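Local coordinates for bifunctional protein FolD (PDB 6V6Y) that probably catalyses the NADP-dependent oxidation of 5,10-methylenetetrahydrofolate to 5,10-methenyltetrahydrofolate and then the hydrolysis of that product to 10-formyltetrahydrofolate, at residues Y16-A21 with V142-K147; I35-D40 with E73-R78; D51-A56 with M264-T269; A81-E86 with E108-L113. One frame throughout, in Å; residues are numbered along the deposited sequence.

Overall arrangement
The four contacts fall into two pairs. Contacts 1 and 3 tie the catalytic domain to the NADP-binding domain through helices 8-24, 41-57, 137-148 and 257-276; their centres lie about 12 Å apart, and I19 and Y16 of contact 1 pack on M266 of contact 3. Contacts 2 and 4, about 14 Å apart between centres, both use helix 72-84 and belong to the catalytic domain, around the parallel sheet that includes strand 31-37. Contact 2 closes before contact 4 opens, and both are nested inside the loop closed by contact 1, whereas contacts 1 and 3 cross along the chain. Sequence-distant helices thus join the two domains, while shorter-range contacts build the catalytic domain itself.

Contact 1: Y16-A21 with V142-K147; sequences YEEIRA and VVRLLK
E18 and R144 reach for each other from opposite directions, each from its own helix, and their charged ends close into a two-bond salt bridge. R144 comes end-on: NH1 donates to E18 OE2 at 2.8 Å and NH2 to E18 OE1, also at 2.8 Å, giving each carboxylate oxygen its own nitrogen. The two flat groups are not coplanar but turned 34° apart, and the twist affects the two bonds differently. OE2 is approached on its syn side, fairly close to the carboxylate plane, whereas OE1 is met from above that plane, 39° out of it. Seen from the arginine, both oxygens lie at the edge of the guanidinium, near its plane. The contact links helix 8-24 of the catalytic domain with helix 137-148 of the NADP-binding domain, the two-domain architecture of the methylenetetrahydrofolate dehydrogenase/cyclohydrolase family. It lies on the surface, with the R144 side chain about 13 Å from the bound NADP. E18 spans its share of the distance with a chain extended beyond CG, while R144 leaves its helix with CG anti to the backbone N and then bends at chi2 (99°). R144 also touches M260 on helix 257-276, and the same helix is met by Y16 through V262 and A263. Further along helix 137-148, K147 forms its own salt bridge with E178.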
loop_
_atom_site.group_PDB
_atom_site.type_symbol
_atom_site.label_atom_id
_atom_site.label_comp_id
_atom_site.label_asym_id
_atom_site.label_seq_id
_atom_site.Cartn_x
_atom_site.Cartn_y
_atom_site.Cartn_z
ATOM N N TYR A 16 7.301 -9.967 -24.620
ATOM C CA TYR A 16 8.541 -9.779 -25.366
ATOM C C TYR A 16 8.263 -9.296 -26.780
ATOM O O TYR A 16 9.008 -8.466 -27.313
ATOM C CB TYR A 16 9.329 -11.084 -25.396
ATOM C CG TYR A 16 9.939 -11.456 -24.061
ATOM C CD1 TYR A 16 10.451 -10.482 -23.203
ATOM C CD2 TYR A 16 9.995 -12.783 -23.653
ATOM C CE1 TYR A 16 11.005 -10.831 -21.978
ATOM C CE2 TYR A 16 10.549 -13.137 -22.438
ATOM C CZ TYR A 16 11.054 -12.158 -21.610
ATOM O OH TYR A 16 11.606 -12.529 -20.411
ATOM N N GLU A 17 7.204 -9.816 -27.403
ATOM C CA GLU A 17 6.767 -9.326 -28.705
ATOM C C GLU A 17 6.417 -7.843 -28.639
ATOM O O GLU A 17 6.816 -7.060 -29.513
ATOM C CB GLU A 17 5.573 -10.154 -29.179
ATOM C CG GLU A 17 5.630 -10.667 -30.615
ATOM C CD GLU A 17 6.993 -11.202 -31.031
ATOM O OE1 GLU A 17 7.517 -12.118 -30.354
ATOM O OE2 GLU A 17 7.529 -10.703 -32.046
ATOM N N GLU A 18 5.681 -7.430 -27.596
ATOM C CA GLU A 18 5.389 -6.007 -27.403
ATOM C C GLU A 18 6.664 -5.184 -27.269
ATOM O O GLU A 18 6.751 -4.065 -27.799
ATOM C CB GLU A 18 4.504 -5.798 -26.172
ATOM C CG GLU A 18 3.016 -5.978 -26.468
ATOM C CD GLU A 18 2.160 -6.272 -25.242
ATOM O OE1 GLU A 18 1.169 -7.022 -25.388
ATOM O OE2 GLU A 18 2.469 -5.752 -24.144
ATOM N N ILE A 19 7.663 -5.713 -26.557
ATOM C CA ILE A 19 8.896 -4.959 -26.339
ATOM C C ILE A 19 9.672 -4.819 -27.649
ATOM O O ILE A 19 10.094 -3.718 -28.019
ATOM C CB ILE A 19 9.745 -5.620 -25.235
ATOM C CG1 ILE A 19 9.088 -5.436 -23.856
ATOM C CG2 ILE A 19 11.183 -5.063 -25.243
ATOM C CD1 ILE A 19 9.752 -6.261 -22.745
ATOM N N ARG A 20 9.862 -5.929 -28.374
ATOM C CA ARG A 20 10.607 -5.862 -29.630
ATOM C C ARG A 20 9.966 -4.867 -30.592
ATOM O O ARG A 20 10.664 -4.076 -31.240
ATOM C CB ARG A 20 10.707 -7.254 -30.266
ATOM C CG ARG A 20 11.421 -8.272 -29.394
ATOM C CD ARG A 20 11.641 -9.591 -30.106
ATOM N NE ARG A 20 10.627 -10.598 -29.792
ATOM C CZ ARG A 20 10.823 -11.630 -28.970
ATOM N NH1 ARG A 20 11.992 -11.786 -28.355
ATOM N NH2 ARG A 20 9.853 -12.511 -28.756
ATOM N N ALA A 21 8.630 -4.866 -30.661
ATOM C CA ALA A 21 7.926 -3.947 -31.548
ATOM C C ALA A 21 8.225 -2.504 -31.191
ATOM O O ALA A 21 8.448 -1.670 -32.076
ATOM C CB ALA A 21 6.420 -4.200 -31.489
ATOM N N VAL A 142 2.134 -11.368 -12.262
ATOM C CA VAL A 142 0.960 -12.135 -11.861
ATOM C C VAL A 142 -0.303 -11.518 -12.447
ATOM O O VAL A 142 -1.132 -12.212 -13.040
ATOM C CB VAL A 142 0.909 -12.232 -10.331
ATOM C CG1 VAL A 142 -0.448 -12.685 -9.866
ATOM C CG2 VAL A 142 2.051 -13.161 -9.859
ATOM N N VAL A 143 -0.456 -10.199 -12.325
ATOM C CA VAL A 143 -1.621 -9.535 -12.909
ATOM C C VAL A 143 -1.662 -9.770 -14.420
ATOM O O VAL A 143 -2.679 -10.210 -14.975
ATOM C CB VAL A 143 -1.620 -8.031 -12.563
ATOM C CG1 VAL A 143 -2.750 -7.327 -13.285
ATOM C CG2 VAL A 143 -1.771 -7.815 -11.050
ATOM N N ARG A 144 -0.543 -9.504 -15.107
ATOM C CA ARG A 144 -0.514 -9.672 -16.559
ATOM C C ARG A 144 -0.817 -11.107 -16.959
ATOM O O ARG A 144 -1.580 -11.348 -17.905
ATOM C CB ARG A 144 0.839 -9.236 -17.116
ATOM C CG ARG A 144 1.056 -9.623 -18.574
ATOM C CD ARG A 144 0.772 -8.471 -19.516
ATOM N NE ARG A 144 0.757 -8.914 -20.907
ATOM C CZ ARG A 144 1.139 -8.167 -21.938
ATOM N NH1 ARG A 144 1.582 -6.926 -21.734
ATOM N NH2 ARG A 144 1.087 -8.666 -23.176
ATOM N N LEU A 145 -0.252 -12.076 -16.235
ATOM C CA LEU A 145 -0.529 -13.475 -16.542
ATOM C C LEU A 145 -2.023 -13.771 -16.462
ATOM O O LEU A 145 -2.584 -14.409 -17.366
ATOM C CB LEU A 145 0.262 -14.392 -15.612
ATOM C CG LEU A 145 0.114 -15.902 -15.855
ATOM C CD1 LEU A 145 1.415 -16.600 -15.551
ATOM C CD2 LEU A 145 -1.013 -16.499 -14.992
ATOM N N LEU A 146 -2.690 -13.318 -15.385
ATOM C CA LEU A 146 -4.122 -13.589 -15.248
ATOM C C LEU A 146 -4.917 -12.938 -16.373
ATOM O O LEU A 146 -5.838 -13.551 -16.931
ATOM C CB LEU A 146 -4.637 -13.108 -13.892
ATOM C CG LEU A 146 -4.098 -13.846 -12.664
ATOM C CD1 LEU A 146 -4.216 -12.978 -11.377
ATOM C CD2 LEU A 146 -4.805 -15.172 -12.473
ATOM N N LYS A 147 -4.587 -11.694 -16.713
ATOM C CA LYS A 147 -5.296 -11.039 -17.803
ATOM C C LYS A 147 -4.981 -11.692 -19.141
ATOM O O LYS A 147 -5.845 -11.741 -20.022
ATOM C CB LYS A 147 -4.956 -9.551 -17.842
ATOM C CG LYS A 147 -5.591 -8.741 -16.692
ATOM C CD LYS A 147 -5.049 -7.330 -16.647
ATOM C CE LYS A 147 -6.126 -6.290 -16.936
ATOM N NZ LYS A 147 -5.561 -4.920 -16.687
#

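Contact 2: I35-D40 with E73-R78; sequences IRLGED and EALLER
I35, L37 and L75 meet through aliphatic branches alone; the flat group of the region is the guanidinium of R36, which sits between I35 and L37 in sequence but whose side chain leaves the strand away from the helix. Its edge is occupied in plane by G38 O and by the carboxylate of E39. NH1 donates to G38 O at 2.9 Å, in the carbonyl plane, and makes a salt bridge with E39 OE2, also at 2.9 Å, in which the hydrogen bond is weak. One nitrogen therefore holds both the turn that follows the strand and the acidic side chain beyond it. The R36 chain packs on V44 and V47 of helix 41-57. Strand 31-37 is the middle strand of the three-stranded parallel sheet of the catalytic domain, and helix 72-84 belongs to the beta-alpha-beta crossover that leads from strand 60-66 past it to strand 90-93. On the side facing this crossover helix, I35 and L37 both point toward L75. L37 and L75 approach tip to tip, L37 CD1 lying 3.8 Å from L75 CD2, with L37 CD2 4.0 Å from L75 CD1. I35 instead slides past L75 in the opposite direction; its CG2, anti to the backbone N, comes within 3.8 Å of L75 CD2. That single methyl of L75 thus touches both strand residues. L70 and I101 pack against both L37 and L75, V106 adds to the surroundings of L75, and R78 bridges to E64 on the neighbouring strand.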
loop_
_atom_site.group_PDB
_atom_site.type_symbol
_atom_site.label_atom_id
_atom_site.label_comp_id
_atom_site.label_asym_id
_atom_site.label_seq_id
_atom_site.Cartn_x
_atom_site.Cartn_y
_atom_site.Cartn_z
ATOM N N ILE A 35 23.508 -5.142 -10.080
ATOM C CA ILE A 35 24.556 -5.192 -9.069
ATOM C C ILE A 35 24.349 -6.432 -8.215
ATOM O O ILE A 35 23.236 -6.677 -7.731
ATOM C CB ILE A 35 24.542 -3.931 -8.185
ATOM C CG1 ILE A 35 24.871 -2.681 -9.005
ATOM C CG2 ILE A 35 25.501 -4.091 -7.021
ATOM C CD1 ILE A 35 24.677 -1.378 -8.224
ATOM N N ARG A 36 25.419 -7.200 -8.007
ATOM C CA ARG A 36 25.388 -8.352 -7.114
ATOM C C ARG A 36 26.608 -8.309 -6.204
ATOM O O ARG A 36 27.732 -8.077 -6.672
ATOM C CB ARG A 36 25.353 -9.677 -7.891
ATOM C CG ARG A 36 25.886 -10.854 -7.086
ATOM C CD ARG A 36 25.552 -12.212 -7.702
ATOM N NE ARG A 36 26.172 -12.432 -9.012
ATOM C CZ ARG A 36 27.384 -12.954 -9.221
ATOM N NH1 ARG A 36 28.166 -13.312 -8.212
ATOM N NH2 ARG A 36 27.824 -13.124 -10.462
ATOM N N LEU A 37 26.385 -8.506 -4.906
ATOM C CA LEU A 37 27.457 -8.668 -3.933
ATOM C C LEU A 37 27.569 -10.145 -3.578
ATOM O O LEU A 37 26.553 -10.803 -3.338
ATOM C CB LEU A 37 27.196 -7.825 -2.680
ATOM C CG LEU A 37 27.764 -6.398 -2.728
ATOM C CD1 LEU A 37 27.011 -5.531 -3.745
ATOM C CD2 LEU A 37 27.776 -5.723 -1.359
ATOM N N GLY A 38 28.795 -10.678 -3.581
ATOM C CA GLY A 38 29.003 -12.054 -3.158
ATOM C C GLY A 38 28.619 -13.064 -4.219
ATOM O O GLY A 38 28.356 -12.727 -5.376
ATOM N N GLU A 39 28.547 -14.330 -3.799
ATOM C CA GLU A 39 28.424 -15.453 -4.722
ATOM C C GLU A 39 27.303 -16.417 -4.313
ATOM O O GLU A 39 27.420 -17.634 -4.491
ATOM C CB GLU A 39 29.755 -16.199 -4.838
ATOM C CG GLU A 39 30.912 -15.369 -5.439
ATOM C CD GLU A 39 30.652 -14.932 -6.887
ATOM O OE1 GLU A 39 30.228 -15.774 -7.709
ATOM O OE2 GLU A 39 30.872 -13.743 -7.209
ATOM N N ASP A 40 26.192 -15.903 -3.787
ATOM C CA ASP A 40 25.081 -16.785 -3.432
ATOM C C ASP A 40 24.581 -17.508 -4.683
ATOM O O ASP A 40 24.242 -16.851 -5.682
ATOM C CB ASP A 40 23.934 -16.011 -2.772
ATOM C CG ASP A 40 22.658 -16.855 -2.628
ATOM O OD1 ASP A 40 22.757 -18.022 -2.194
ATOM O OD2 ASP A 40 21.556 -16.354 -2.958
ATOM N N GLU A 73 29.039 1.914 2.118
ATOM C CA GLU A 73 29.386 3.239 1.620
ATOM C C GLU A 73 29.849 3.173 0.170
ATOM O O GLU A 73 29.553 4.075 -0.623
ATOM C CB GLU A 73 30.471 3.870 2.507
ATOM C CG GLU A 73 30.196 3.874 4.036
ATOM C CD GLU A 73 30.035 2.474 4.694
ATOM O OE1 GLU A 73 30.366 1.436 4.060
ATOM O OE2 GLU A 73 29.556 2.412 5.853
ATOM N N ALA A 74 30.586 2.119 -0.194
ATOM C CA ALA A 74 30.982 1.940 -1.589
ATOM C C ALA A 74 29.778 1.609 -2.475
ATOM O O ALA A 74 29.658 2.153 -3.581
ATOM C CB ALA A 74 32.055 0.854 -1.697
ATOM N N LEU A 75 28.879 0.729 -2.011
ATOM C CA LEU A 75 27.649 0.450 -2.758
ATOM C C LEU A 75 26.866 1.721 -3.042
ATOM O O LEU A 75 26.426 1.954 -4.176
ATOM C CB LEU A 75 26.765 -0.529 -1.995
ATOM C CG LEU A 75 26.435 -1.897 -2.589
ATOM C CD1 LEU A 75 25.317 -2.538 -1.788
ATOM C CD2 LEU A 75 26.059 -1.824 -4.074
ATOM N N LEU A 76 26.672 2.556 -2.015
ATOM C CA LEU A 76 25.906 3.784 -2.198
ATOM C C LEU A 76 26.613 4.739 -3.150
ATOM O O LEU A 76 25.960 5.435 -3.939
ATOM C CB LEU A 76 25.663 4.468 -0.847
ATOM C CG LEU A 76 24.755 3.731 0.133
ATOM C CD1 LEU A 76 24.809 4.363 1.520
ATOM C CD2 LEU A 76 23.337 3.699 -0.401
ATOM N N GLU A 77 27.944 4.811 -3.075
ATOM C CA GLU A 77 28.692 5.613 -4.042
ATOM C C GLU A 77 28.465 5.103 -5.466
ATOM O O GLU A 77 28.193 5.888 -6.388
ATOM C CB GLU A 77 30.179 5.599 -3.686
ATOM C CG GLU A 77 30.982 6.765 -4.252
ATOM C CD GLU A 77 32.484 6.603 -4.019
ATOM O OE1 GLU A 77 33.260 6.888 -4.961
ATOM O OE2 GLU A 77 32.878 6.189 -2.898
ATOM N N ARG A 78 28.557 3.785 -5.662
ATOM C CA ARG A 78 28.369 3.239 -7.002
ATOM C C ARG A 78 26.984 3.567 -7.538
ATOM O O ARG A 78 26.843 4.016 -8.685
ATOM C CB ARG A 78 28.591 1.735 -7.010
ATOM C CG ARG A 78 28.475 1.137 -8.407
ATOM C CD ARG A 78 29.301 1.939 -9.432
ATOM N NE ARG A 78 29.311 1.327 -10.767
ATOM C CZ ARG A 78 29.790 1.937 -11.851
ATOM N NH1 ARG A 78 30.289 3.163 -11.745
ATOM N NH2 ARG A 78 29.772 1.333 -13.037
#

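Contact 3: D51-A56 with M264-T269; sequences DKRARA and MLMGNT
R53 and A54 receive M266 in a contact whose cross-helix interactions are all van der Waals. The aliphatic part of R53 and the methionine chain cross obliquely, R53 CG lying 3.7 Å from M266 CG. Farther along M266 the partner becomes A54: SD is 3.7 Å from A54 CB, and the terminal methyl CE lies 3.6 Å from A54 N. Bends at chi2 (-53°) and chi3 lay the end of the thioether chain over the small alanine, and the helices come close, with A54 CA 6.4 Å from M266 CA. No hydrogen bond or salt bridge joins the two segments, though each has its own. T269 OG1 donates to L265 O at 2.9 Å, from the face of the carbonyl opposite to that used by T269 N. On the other helix R55 NH1 reaches the syn lone pair of D51 OD2 at 2.9 Å. Y16 and I19 of helix 8-24 also cover M266, whose carbonyl oxygen bonds to Y59 OH. The segment 264-269 lies on the long C-terminal helix 257-276, which returns from the NADP-binding domain to pack on the catalytic domain, as is characteristic of the FolD family.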
loop_
_atom_site.group_PDB
_atom_site.type_symbol
_atom_site.label_atom_id
_atom_site.label_comp_id
_atom_site.label_asym_id
_atom_site.label_seq_id
_atom_site.Cartn_x
_atom_site.Cartn_y
_atom_site.Cartn_z
ATOM N N ASP A 51 20.250 -10.990 -17.032
ATOM C CA ASP A 51 21.205 -10.490 -18.017
ATOM C C ASP A 51 21.009 -11.164 -19.380
ATOM O O ASP A 51 20.921 -10.490 -20.415
ATOM C CB ASP A 51 22.621 -10.721 -17.496
ATOM C CG ASP A 51 23.681 -10.136 -18.407
ATOM O OD1 ASP A 51 23.536 -8.973 -18.850
ATOM O OD2 ASP A 51 24.669 -10.843 -18.654
ATOM N N LYS A 52 20.925 -12.496 -19.392
ATOM C CA LYS A 52 20.760 -13.239 -20.639
ATOM C C LYS A 52 19.527 -12.781 -21.413
ATOM O O LYS A 52 19.564 -12.647 -22.643
ATOM C CB LYS A 52 20.667 -14.733 -20.340
ATOM C CG LYS A 52 20.222 -15.558 -21.533
ATOM C CD LYS A 52 20.479 -17.058 -21.326
ATOM C CE LYS A 52 19.955 -17.866 -22.511
ATOM N NZ LYS A 52 19.605 -19.263 -22.110
ATOM N N ARG A 53 18.430 -12.530 -20.716
ATOM C CA ARG A 53 17.224 -12.132 -21.426
ATOM C C ARG A 53 17.299 -10.679 -21.889
ATOM O O ARG A 53 16.839 -10.343 -22.990
ATOM C CB ARG A 53 16.002 -12.353 -20.539
ATOM C CG ARG A 53 14.801 -11.635 -21.101
ATOM C CD ARG A 53 14.378 -12.300 -22.442
ATOM N NE ARG A 53 13.945 -13.686 -22.262
ATOM C CZ ARG A 53 13.508 -14.477 -23.244
ATOM N NH1 ARG A 53 13.443 -14.018 -24.494
ATOM N NH2 ARG A 53 13.123 -15.726 -22.973
ATOM N N ALA A 54 17.846 -9.795 -21.056
ATOM C CA ALA A 54 18.028 -8.424 -21.500
ATOM C C ALA A 54 18.886 -8.378 -22.764
ATOM O O ALA A 54 18.570 -7.660 -23.721
ATOM C CB ALA A 54 18.654 -7.591 -20.378
ATOM N N ARG A 55 19.966 -9.154 -22.793
ATOM C CA ARG A 55 20.835 -9.128 -23.966
ATOM C C ARG A 55 20.125 -9.731 -25.169
ATOM O O ARG A 55 20.165 -9.160 -26.264
ATOM C CB ARG A 55 22.151 -9.843 -23.650
ATOM C CG ARG A 55 23.076 -8.970 -22.814
ATOM C CD ARG A 55 24.169 -9.760 -22.109
ATOM N NE ARG A 55 25.447 -9.168 -22.467
ATOM C CZ ARG A 55 26.472 -8.970 -21.652
ATOM N NH1 ARG A 55 26.408 -9.307 -20.378
ATOM N NH2 ARG A 55 27.565 -8.417 -22.132
ATOM N N ALA A 56 19.389 -10.829 -24.961
ATOM C CA ALA A 56 18.616 -11.417 -26.052
ATOM C C ALA A 56 17.628 -10.423 -26.645
ATOM O O ALA A 56 17.352 -10.467 -27.848
ATOM C CB ALA A 56 17.887 -12.669 -25.568
ATOM N N MET A 264 8.504 -8.830 -17.071
ATOM C CA MET A 264 8.088 -7.507 -16.628
ATOM C C MET A 264 9.260 -6.672 -16.143
ATOM O O MET A 264 9.165 -5.440 -16.145
ATOM C CB MET A 264 7.016 -7.612 -15.532
ATOM C CG MET A 264 5.863 -8.534 -15.888
ATOM S SD MET A 264 4.984 -8.060 -17.379
ATOM C CE MET A 264 4.464 -6.431 -16.973
ATOM N N LEU A 265 10.362 -7.306 -15.729
ATOM C CA LEU A 265 11.583 -6.547 -15.490
ATOM C C LEU A 265 12.109 -5.940 -16.791
ATOM O O LEU A 265 12.525 -4.774 -16.820
ATOM C CB LEU A 265 12.637 -7.441 -14.837
ATOM C CG LEU A 265 14.049 -6.852 -14.794
ATOM C CD1 LEU A 265 14.097 -5.582 -13.929
ATOM C CD2 LEU A 265 15.045 -7.896 -14.312
ATOM N N MET A 266 12.085 -6.706 -17.885
ATOM C CA MET A 266 12.470 -6.129 -19.171
ATOM C C MET A 266 11.521 -4.996 -19.541
ATOM O O MET A 266 11.952 -3.951 -20.049
ATOM C CB MET A 266 12.489 -7.207 -20.267
ATOM C CG MET A 266 13.456 -8.334 -19.964
ATOM S SD MET A 266 15.036 -7.592 -19.623
ATOM C CE MET A 266 15.663 -8.688 -18.383
ATOM N N GLY A 267 10.224 -5.175 -19.258
ATOM C CA GLY A 267 9.264 -4.123 -19.546
ATOM C C GLY A 267 9.450 -2.903 -18.662
ATOM O O GLY A 267 9.241 -1.768 -19.099
ATOM N N ASN A 268 9.850 -3.111 -17.409
ATOM C CA ASN A 268 10.113 -1.960 -16.548
ATOM C C ASN A 268 11.377 -1.230 -16.988
ATOM O O ASN A 268 11.517 -0.021 -16.746
ATOM C CB ASN A 268 10.256 -2.394 -15.089
ATOM C CG ASN A 268 8.953 -2.321 -14.303
ATOM O OD1 ASN A 268 7.895 -1.954 -14.821
ATOM N ND2 ASN A 268 9.036 -2.673 -13.019
ATOM N N THR A 269 12.316 -1.954 -17.611
ATOM C CA THR A 269 13.553 -1.323 -18.061
ATOM C C THR A 269 13.277 -0.367 -19.222
ATOM O O THR A 269 13.730 0.782 -19.217
ATOM C CB THR A 269 14.576 -2.391 -18.442
ATOM O OG1 THR A 269 14.902 -3.157 -17.282
ATOM C CG2 THR A 269 15.863 -1.753 -18.971
#

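Contact 4: A81-E86 with E108-L113; sequences ALNADE and EAIHPL
N83 fastens the end of helix 72-84 to the backbone of A109 and H111 in segment 108-113; both pieces lie in the alpha/beta fold of the catalytic domain, next to strand 90-93. Its CB points toward the other segment, and chi1 of -78° sets CG beside the backbone N. CG itself then stands 3.5 Å from H111 N. From there the amide splits its two functions. OD1 accepts the H111 N-H at 2.9 Å, with the donor above the carbonyl plane, 37° out of it, and is also 3.2 Å from H111 CB. ND2 donates to A109 O at 2.9 Å, with that oxygen lying in the amide plane. Two bonds to backbone groups two residues apart thus fix the rotation of the amide. I110, whose backbone lies between them, packs on I91 and V93, while K114 NZ binds the carbonyl oxygens of L82, N83 and D85. The imidazole of H111 stands 73° from the amide plane and leads away from N83. P112 CD sits over the centre of one ring face, and H111 ND1 accepts from L113 N at 3.0 Å, the donor tilted out of the ring plane.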
loop_
_atom_site.group_PDB
_atom_site.type_symbol
_atom_site.label_atom_id
_atom_site.label_comp_id
_atom_site.label_asym_id
_atom_site.label_seq_id
_atom_site.Cartn_x
_atom_site.Cartn_y
_atom_site.Cartn_z
ATOM N N ALA A 81 26.811 7.105 -8.590
ATOM C CA ALA A 81 27.466 7.212 -9.892
ATOM C C ALA A 81 26.539 6.752 -11.012
ATOM O O ALA A 81 26.437 7.415 -12.051
ATOM C CB ALA A 81 28.756 6.394 -9.892
ATOM N N LEU A 82 25.835 5.623 -10.809
ATOM C CA LEU A 82 24.921 5.127 -11.837
ATOM C C LEU A 82 23.674 5.998 -11.967
ATOM O O LEU A 82 23.128 6.128 -13.072
ATOM C CB LEU A 82 24.532 3.677 -11.543
ATOM C CG LEU A 82 25.638 2.628 -11.517
ATOM C CD1 LEU A 82 25.083 1.251 -11.142
ATOM C CD2 LEU A 82 26.361 2.576 -12.865
ATOM N N ASN A 83 23.194 6.587 -10.862
ATOM C CA ASN A 83 22.075 7.529 -10.952
ATOM C C ASN A 83 22.407 8.688 -11.877
ATOM O O ASN A 83 21.566 9.123 -12.675
ATOM C CB ASN A 83 21.706 8.081 -9.572
ATOM C CG ASN A 83 20.892 7.110 -8.737
ATOM O OD1 ASN A 83 20.206 6.216 -9.260
ATOM N ND2 ASN A 83 20.969 7.280 -7.422
ATOM N N ALA A 84 23.632 9.213 -11.780
ATOM C CA ALA A 84 24.033 10.344 -12.611
ATOM C C ALA A 84 24.458 9.934 -14.018
ATOM O O ALA A 84 24.452 10.781 -14.922
ATOM C CB ALA A 84 25.167 11.114 -11.929
ATOM N N ASP A 85 24.812 8.666 -14.232
ATOM C CA ASP A 85 25.217 8.196 -15.556
ATOM C C ASP A 85 24.009 8.224 -16.481
ATOM O O ASP A 85 23.148 7.334 -16.446
ATOM C CB ASP A 85 25.817 6.799 -15.471
ATOM C CG ASP A 85 26.456 6.356 -16.781
ATOM O OD1 ASP A 85 26.010 6.790 -17.876
ATOM O OD2 ASP A 85 27.402 5.544 -16.702
ATOM N N GLU A 86 23.966 9.237 -17.348
ATOM C CA GLU A 86 22.838 9.429 -18.249
ATOM C C GLU A 86 22.699 8.317 -19.281
ATOM O O GLU A 86 21.725 8.330 -20.042
ATOM C CB GLU A 86 22.955 10.786 -18.959
ATOM C CG GLU A 86 22.080 11.892 -18.364
ATOM C CD GLU A 86 22.193 13.203 -19.138
ATOM O OE1 GLU A 86 22.798 13.199 -20.240
ATOM O OE2 GLU A 86 21.681 14.237 -18.645
ATOM N N GLU A 108 16.530 2.751 -1.266
ATOM C CA GLU A 108 16.125 4.157 -1.307
ATOM C C GLU A 108 17.159 5.049 -1.991
ATOM O O GLU A 108 16.822 6.173 -2.388
ATOM C CB GLU A 108 15.847 4.674 0.107
ATOM C CG GLU A 108 14.642 3.997 0.776
ATOM C CD GLU A 108 14.128 4.761 1.994
ATOM O OE1 GLU A 108 14.704 5.822 2.330
ATOM O OE2 GLU A 108 13.148 4.298 2.620
ATOM N N ALA A 109 18.401 4.575 -2.147
ATOM C CA ALA A 109 19.415 5.343 -2.870
ATOM C C ALA A 109 19.217 5.306 -4.378
ATOM O O ALA A 109 19.667 6.224 -5.069
ATOM C CB ALA A 109 20.815 4.833 -2.540
ATOM N N ILE A 110 18.553 4.279 -4.911
ATOM C CA ILE A 110 18.368 4.194 -6.353
ATOM C C ILE A 110 17.403 5.280 -6.791
ATOM O O ILE A 110 16.373 5.504 -6.149
ATOM C CB ILE A 110 17.829 2.813 -6.755
ATOM C CG1 ILE A 110 18.716 1.696 -6.201
ATOM C CG2 ILE A 110 17.664 2.741 -8.267
ATOM C CD1 ILE A 110 18.057 0.330 -6.228
ATOM N N HIS A 111 17.722 5.964 -7.885
ATOM C CA HIS A 111 16.816 7.002 -8.353
ATOM C C HIS A 111 15.487 6.385 -8.790
ATOM O O HIS A 111 15.481 5.397 -9.543
ATOM C CB HIS A 111 17.399 7.812 -9.503
ATOM C CG HIS A 111 16.600 9.039 -9.801
ATOM N ND1 HIS A 111 15.544 9.040 -10.688
ATOM C CD2 HIS A 111 16.647 10.286 -9.266
ATOM C CE1 HIS A 111 15.001 10.246 -10.717
ATOM N NE2 HIS A 111 15.649 11.020 -9.860
ATOM N N PRO A 112 14.351 6.949 -8.372
ATOM C CA PRO A 112 13.061 6.303 -8.662
ATOM C C PRO A 112 12.805 6.089 -10.138
ATOM O O PRO A 112 12.089 5.146 -10.506
ATOM C CB PRO A 112 12.039 7.274 -8.045
ATOM C CG PRO A 112 12.825 8.093 -7.065
ATOM C CD PRO A 112 14.191 8.211 -7.619
ATOM N N LEU A 113 13.377 6.919 -11.006
ATOM C CA LEU A 113 13.139 6.746 -12.432
ATOM C C LEU A 113 13.963 5.618 -13.036
ATOM O O LEU A 113 13.736 5.261 -14.196
ATOM C CB LEU A 113 13.432 8.049 -13.178
ATOM C CG LEU A 113 12.541 9.252 -12.845
ATOM C CD1 LEU A 113 12.787 10.370 -13.845
ATOM C CD2 LEU A 113 11.075 8.860 -12.826
#